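Local coordinates for protein dTDP-4-amino-4,6-dideoxyglucose formyltransferase (Shewanella sp. FDAARGOS_354, PDB 6V2T) that probably transfers a formyl group from a folate cofactor to the sugar amine of dTDP-4-amino-4,6-dideoxyglucose, a step linked to lipopolysaccharide O-antigen synthesis, at residues N32-V43 with Q179-L190. Numbering follows the deposited sequence.
Sequences NKPLVSFIQNLV and QQTEMDLLKDHL. With 0FX (dTDP-4-amino-4,6-dideoxyglucose), chain G.
The extended side chain of Gln-179 brings NE2 within 4.1 Å of CB of Pro-34, without a hydrogen bond. One turn on, Glu-182 crosses Leu-35 at about a right angle; OE1 lies against the leucine methyls, while OE2 is hydrogen-bonded to His-99, whose ND1 is hydrogen-bonded to the sugar nucleotide, so Glu-182 may position it. Met-183 supplies the aromatic contact. Its CG sits over the centre of the Phe-38 ring, 3.7 Å from the centroid and 4° off the normal. With CG anti to the carbonyl carbon and chi2 extended, SD also lies over this face, 4.0 Å from the centroid, a Met-aromatic contact. Phe-38 reaches this place with CG anti to its backbone N (chi1 177°). Leu-186 is a knob in the hole formed by Leu-35, Phe-38, Ile-39 and Leu-42; its CD1 is 4.0 Å from both Leu-35 CD2 and Ile-39 CG1, and its CB meets the Phe-38 ring edge. Leu-42 in turn lays CD1 on the opposing backbone, 3.4 Å from Leu-186 O. Lys-187 sets CG at the edge of the Phe-38 ring, near its plane. Leu-190 ends the row with CD2 against Val-43 CG2 at 3.9 Å. The two helices, nearly parallel at 26°, pack side by side in the formyltransferase domain. No hydrogen bond joins them, so the interface holds by apolar and aromatic packing, while the link to the sugar nucleotide is made at the N-terminal end of helix 33-43: Asn-32 caps it through OD1, 3.0 Å from Leu-35 N, leaving ND2 to donate to phosphate oxygen O3P.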
loop_
_atom_site.group_PDB
_atom_site.type_symbol
_atom_site.label_atom_id
_atom_site.label_comp_id
_atom_site.label_asym_id
_atom_site.label_seq_id
_atom_site.Cartn_x
_atom_site.Cartn_y
_atom_site.Cartn_z
ATOM N N ASN B 32 16.443 -8.375 -17.723
ATOM C CA ASN B 32 15.079 -8.705 -17.227
ATOM C C ASN B 32 14.892 -10.229 -17.254
ATOM O O ASN B 32 14.804 -10.834 -18.365
ATOM C CB ASN B 32 14.004 -7.984 -18.039
ATOM C CG ASN B 32 12.619 -8.059 -17.424
ATOM O OD1 ASN B 32 11.836 -8.948 -17.750
ATOM N ND2 ASN B 32 12.307 -7.122 -16.544
ATOM N N LYS B 33 14.860 -10.857 -16.077
ATOM C CA LYS B 33 14.763 -12.334 -15.981
ATOM C C LYS B 33 13.432 -12.779 -16.577
ATOM O O LYS B 33 13.414 -13.724 -17.359
ATOM C CB LYS B 33 14.956 -12.824 -14.540
ATOM C CG LYS B 33 15.238 -14.315 -14.418
ATOM C CD LYS B 33 14.619 -14.963 -13.199
ATOM C CE LYS B 33 14.078 -16.344 -13.493
ATOM N NZ LYS B 33 13.089 -16.761 -12.474
ATOM N N PRO B 34 12.276 -12.153 -16.246
ATOM C CA PRO B 34 11.001 -12.565 -16.842
ATOM C C PRO B 34 11.039 -12.660 -18.381
ATOM O O PRO B 34 10.662 -13.690 -18.889
ATOM C CB PRO B 34 10.014 -11.503 -16.331
ATOM C CG PRO B 34 10.605 -11.077 -14.998
ATOM C CD PRO B 34 12.098 -11.088 -15.242
ATOM N N LEU B 35 11.526 -11.626 -19.081
ATOM C CA LEU B 35 11.702 -11.619 -20.565
ATOM C C LEU B 35 12.653 -12.733 -21.043
ATOM O O LEU B 35 12.268 -13.459 -21.944
ATOM C CB LEU B 35 12.241 -10.258 -21.036
ATOM C CG LEU B 35 11.188 -9.237 -21.458
ATOM C CD1 LEU B 35 11.838 -8.103 -22.250
ATOM C CD2 LEU B 35 10.063 -9.878 -22.267
ATOM N N VAL B 36 13.885 -12.783 -20.541
ATOM C CA VAL B 36 14.905 -13.782 -20.957
ATOM C C VAL B 36 14.285 -15.176 -20.851
ATOM O O VAL B 36 14.245 -15.912 -21.864
ATOM C CB VAL B 36 16.176 -13.692 -20.094
ATOM C CG1 VAL B 36 17.109 -14.873 -20.359
ATOM C CG2 VAL B 36 16.923 -12.392 -20.321
ATOM N N SER B 37 13.851 -15.531 -19.645
ATOM C CA SER B 37 13.249 -16.852 -19.354
ATOM C C SER B 37 12.108 -17.104 -20.356
ATOM O O SER B 37 12.083 -18.180 -20.964
ATOM C CB SER B 37 12.804 -16.927 -17.921
ATOM O OG SER B 37 12.062 -18.109 -17.703
ATOM N N PHE B 38 11.226 -16.129 -20.574
ATOM C CA PHE B 38 10.100 -16.244 -21.539
ATOM C C PHE B 38 10.628 -16.434 -22.970
ATOM O O PHE B 38 10.077 -17.271 -23.693
ATOM C CB PHE B 38 9.201 -15.016 -21.470
ATOM C CG PHE B 38 8.091 -15.059 -22.471
ATOM C CD1 PHE B 38 8.196 -14.362 -23.664
ATOM C CD2 PHE B 38 6.970 -15.839 -22.241
ATOM C CE1 PHE B 38 7.169 -14.409 -24.586
ATOM C CE2 PHE B 38 5.952 -15.894 -23.175
ATOM C CZ PHE B 38 6.054 -15.169 -24.342
ATOM N N ILE B 39 11.682 -15.718 -23.367
ATOM C CA ILE B 39 12.214 -15.784 -24.761
ATOM C C ILE B 39 12.868 -17.159 -24.964
ATOM O O ILE B 39 12.584 -17.824 -25.987
ATOM C CB ILE B 39 13.192 -14.628 -25.051
ATOM C CG1 ILE B 39 12.462 -13.289 -25.196
ATOM C CG2 ILE B 39 14.037 -14.935 -26.274
ATOM C CD1 ILE B 39 13.385 -12.091 -25.192
ATOM N N GLN B 40 13.663 -17.597 -23.995
ATOM C CA GLN B 40 14.289 -18.951 -24.016
ATOM C C GLN B 40 13.233 -20.023 -24.297
ATOM O O GLN B 40 13.439 -20.827 -25.222
ATOM C CB GLN B 40 15.061 -19.188 -22.726
ATOM C CG GLN B 40 16.460 -18.610 -22.819
ATOM C CD GLN B 40 17.225 -18.655 -21.525
ATOM O OE1 GLN B 40 16.658 -18.849 -20.450
ATOM N NE2 GLN B 40 18.524 -18.415 -21.627
ATOM N N ASN B 41 12.143 -20.020 -23.536
ATOM C CA ASN B 41 11.013 -20.956 -23.730
ATOM C C ASN B 41 10.427 -20.744 -25.133
ATOM O O ASN B 41 10.248 -21.736 -25.849
ATOM C CB ASN B 41 9.959 -20.815 -22.632
ATOM C CG ASN B 41 8.907 -21.889 -22.765
ATOM O OD1 ASN B 41 9.229 -23.075 -22.685
ATOM N ND2 ASN B 41 7.683 -21.483 -23.045
ATOM N N LEU B 42 10.168 -19.501 -25.538
ATOM C CA LEU B 42 9.520 -19.186 -26.846
ATOM C C LEU B 42 10.327 -19.786 -28.000
ATOM O O LEU B 42 9.708 -20.206 -29.014
ATOM C CB LEU B 42 9.450 -17.669 -27.024
ATOM C CG LEU B 42 8.115 -17.104 -27.473
ATOM C CD1 LEU B 42 8.290 -15.652 -27.909
ATOM C CD2 LEU B 42 7.478 -17.931 -28.574
ATOM N N VAL B 43 11.657 -19.791 -27.866
ATOM C CA VAL B 43 12.596 -20.300 -28.901
ATOM C C VAL B 43 12.389 -21.818 -29.020
ATOM O O VAL B 43 12.093 -22.278 -30.149
ATOM C CB VAL B 43 14.043 -19.880 -28.581
ATOM C CG1 VAL B 43 15.080 -20.720 -29.301
ATOM C CG2 VAL B 43 14.254 -18.390 -28.889
ATOM N N GLN B 179 3.893 -6.007 -19.599
ATOM C CA GLN B 179 4.713 -7.248 -19.681
ATOM C C GLN B 179 3.909 -8.320 -20.421
ATOM O O GLN B 179 4.518 -9.023 -21.262
ATOM C CB GLN B 179 5.154 -7.790 -18.317
ATOM C CG GLN B 179 6.202 -6.956 -17.586
ATOM C CD GLN B 179 6.579 -7.588 -16.255
ATOM O OE1 GLN B 179 5.785 -7.667 -15.300
ATOM N NE2 GLN B 179 7.820 -8.020 -16.164
ATOM N N GLN B 180 2.599 -8.418 -20.173
ATOM C CA GLN B 180 1.743 -9.441 -20.849
ATOM C C GLN B 180 1.702 -9.164 -22.361
ATOM O O GLN B 180 1.811 -10.116 -23.153
ATOM C CB GLN B 180 0.320 -9.460 -20.294
ATOM C CG GLN B 180 -0.490 -10.640 -20.819
ATOM C CD GLN B 180 0.211 -11.970 -20.630
ATOM O OE1 GLN B 180 0.535 -12.370 -19.506
ATOM N NE2 GLN B 180 0.485 -12.648 -21.737
ATOM N N THR B 181 1.523 -7.900 -22.729
ATOM C CA THR B 181 1.491 -7.423 -24.128
ATOM C C THR B 181 2.845 -7.658 -24.803
ATOM O O THR B 181 2.814 -7.981 -26.011
ATOM C CB THR B 181 1.008 -5.971 -24.180
ATOM O OG1 THR B 181 -0.408 -6.109 -24.130
ATOM C CG2 THR B 181 1.418 -5.233 -25.429
ATOM N N GLU B 182 3.968 -7.425 -24.105
ATOM C CA GLU B 182 5.319 -7.714 -24.613
ATOM C C GLU B 182 5.402 -9.208 -24.921
ATOM O O GLU B 182 5.967 -9.567 -25.957
ATOM C CB GLU B 182 6.464 -7.401 -23.647
ATOM C CG GLU B 182 6.669 -5.941 -23.302
ATOM C CD GLU B 182 7.930 -5.730 -22.471
ATOM O OE1 GLU B 182 8.089 -6.443 -21.429
ATOM O OE2 GLU B 182 8.789 -4.907 -22.893
ATOM N N MET B 183 4.864 -10.050 -24.035
ATOM C CA MET B 183 4.907 -11.520 -24.249
ATOM C C MET B 183 4.020 -11.905 -25.428
ATOM O O MET B 183 4.489 -12.707 -26.236
ATOM C CB MET B 183 4.502 -12.245 -22.972
ATOM C CG MET B 183 5.587 -12.122 -21.933
ATOM S SD MET B 183 5.282 -13.118 -20.441
ATOM C CE MET B 183 3.675 -12.523 -19.926
ATOM N N ASP B 184 2.828 -11.315 -25.548
ATOM C CA ASP B 184 1.911 -11.522 -26.688
ATOM C C ASP B 184 2.622 -11.147 -27.995
ATOM O O ASP B 184 2.570 -11.945 -28.927
ATOM C CB ASP B 184 0.615 -10.715 -26.554
ATOM C CG ASP B 184 -0.357 -11.149 -25.463
ATOM O OD1 ASP B 184 -0.120 -12.199 -24.837
ATOM O OD2 ASP B 184 -1.315 -10.376 -25.217
ATOM N N LEU B 185 3.258 -9.959 -28.076
ATOM C CA LEU B 185 3.985 -9.523 -29.299
ATOM C C LEU B 185 5.094 -10.507 -29.659
ATOM O O LEU B 185 5.245 -10.845 -30.866
ATOM C CB LEU B 185 4.570 -8.118 -29.095
ATOM C CG LEU B 185 3.569 -6.980 -29.148
ATOM C CD1 LEU B 185 4.233 -5.680 -28.706
ATOM C CD2 LEU B 185 2.982 -6.804 -30.551
ATOM N N LEU B 186 5.877 -10.955 -28.687
ATOM C CA LEU B 186 6.972 -11.901 -28.967
ATOM C C LEU B 186 6.407 -13.243 -29.469
ATOM O O LEU B 186 6.968 -13.809 -30.410
ATOM C CB LEU B 186 7.837 -12.029 -27.719
ATOM C CG LEU B 186 8.735 -10.815 -27.490
ATOM C CD1 LEU B 186 9.389 -10.838 -26.124
ATOM C CD2 LEU B 186 9.790 -10.748 -28.584
ATOM N N LYS B 187 5.339 -13.753 -28.867
ATOM C CA LYS B 187 4.701 -15.023 -29.322
ATOM C C LYS B 187 4.388 -14.904 -30.815
ATOM O O LYS B 187 4.819 -15.749 -31.593
ATOM C CB LYS B 187 3.407 -15.281 -28.547
ATOM C CG LYS B 187 3.568 -15.694 -27.096
ATOM C CD LYS B 187 2.233 -15.721 -26.374
ATOM C CE LYS B 187 2.272 -16.352 -25.003
ATOM N NZ LYS B 187 0.905 -16.424 -24.452
ATOM N N ASP B 188 3.699 -13.831 -31.179
ATOM C CA ASP B 188 3.262 -13.526 -32.558
ATOM C C ASP B 188 4.435 -13.143 -33.485
ATOM O O ASP B 188 4.284 -13.391 -34.688
ATOM C CB ASP B 188 2.184 -12.437 -32.546
ATOM C CG ASP B 188 0.866 -12.899 -31.933
ATOM O OD1 ASP B 188 -0.051 -12.058 -31.778
ATOM O OD2 ASP B 188 0.770 -14.091 -31.619
ATOM N N HIS B 189 5.548 -12.577 -32.999
ATOM C CA HIS B 189 6.509 -11.859 -33.893
ATOM C C HIS B 189 7.979 -12.154 -33.636
ATOM O O HIS B 189 8.797 -11.566 -34.365
ATOM C CB HIS B 189 6.275 -10.350 -33.825
ATOM C CG HIS B 189 4.932 -9.962 -34.329
ATOM N ND1 HIS B 189 4.465 -10.391 -35.552
ATOM C CD2 HIS B 189 3.951 -9.208 -33.790
ATOM C CE1 HIS B 189 3.253 -9.893 -35.751
ATOM N NE2 HIS B 189 2.924 -9.151 -34.693
ATOM N N LEU B 190 8.364 -13.040 -32.722
ATOM C CA LEU B 190 9.811 -13.276 -32.518
ATOM C C LEU B 190 10.413 -13.793 -33.839
ATOM O O LEU B 190 11.409 -13.247 -34.261
ATOM C CB LEU B 190 10.063 -14.239 -31.359
ATOM C CG LEU B 190 11.534 -14.602 -31.155
ATOM C CD1 LEU B 190 12.351 -13.374 -30.794
ATOM C CD2 LEU B 190 11.704 -15.682 -30.103
HETATM O O4P 0FX G . 11.721 -2.621 -17.120
HETATM P P2 0FX G . 13.015 -3.205 -16.547
HETATM O O3P 0FX G . 13.418 -4.483 -17.212
HETATM O O1G 0FX G . 14.067 -2.107 -16.934
HETATM C C1G 0FX G . 15.217 -2.505 -17.677
HETATM C C2G 0FX G . 16.380 -1.807 -17.001
HETATM O O2G 0FX G . 16.565 -2.179 -15.623
HETATM C C3G 0FX G . 16.094 -0.317 -17.071
HETATM O O3G 0FX G . 17.246 0.348 -16.532
HETATM C C4G 0FX G . 15.767 0.132 -18.509
HETATM N N4A 0FX G . 15.239 1.500 -18.474
HETATM C C5G 0FX G . 14.731 -0.722 -19.232
HETATM C C6G 0FX G . 14.649 -0.340 -20.724
HETATM O O5G 0FX G . 15.079 -2.098 -19.060
HETATM O OPP 0FX G . 13.167 -3.705 -14.932
HETATM P P 0FX G . 13.285 -2.511 -13.923
HETATM O O1P 0FX G . 14.411 -1.596 -14.040
HETATM O O2P 0FX G . 13.430 -3.128 -12.557
HETATM O O5 0FX G . 11.940 -1.707 -13.741
HETATM C C5 0FX G . 10.697 -2.356 -13.764
HETATM C C4 0FX G . 9.691 -1.418 -13.085
HETATM O O4 0FX G . 9.943 -1.294 -11.685
HETATM C C3 0FX G . 9.753 0.040 -13.573
HETATM O O3 0FX G . 9.066 0.228 -14.803
HETATM C C2 0FX G . 9.182 0.866 -12.394
HETATM C C1 0FX G . 9.592 -0.041 -11.200
HETATM N N11 0FX G . 10.737 0.538 -10.512
HETATM C C61 0FX G . 12.000 0.105 -10.718
HETATM C C51 0FX G . 13.044 0.691 -10.005
HETATM C C5A 0FX G . 14.478 0.224 -10.234
HETATM C C21 0FX G . 10.473 1.513 -9.632
HETATM O O21 0FX G . 9.190 1.917 -9.461
HETATM N N31 0FX G . 11.461 2.120 -8.930
HETATM C C41 0FX G . 12.749 1.719 -9.102
HETATM O O41 0FX G . 13.733 2.379 -8.423
#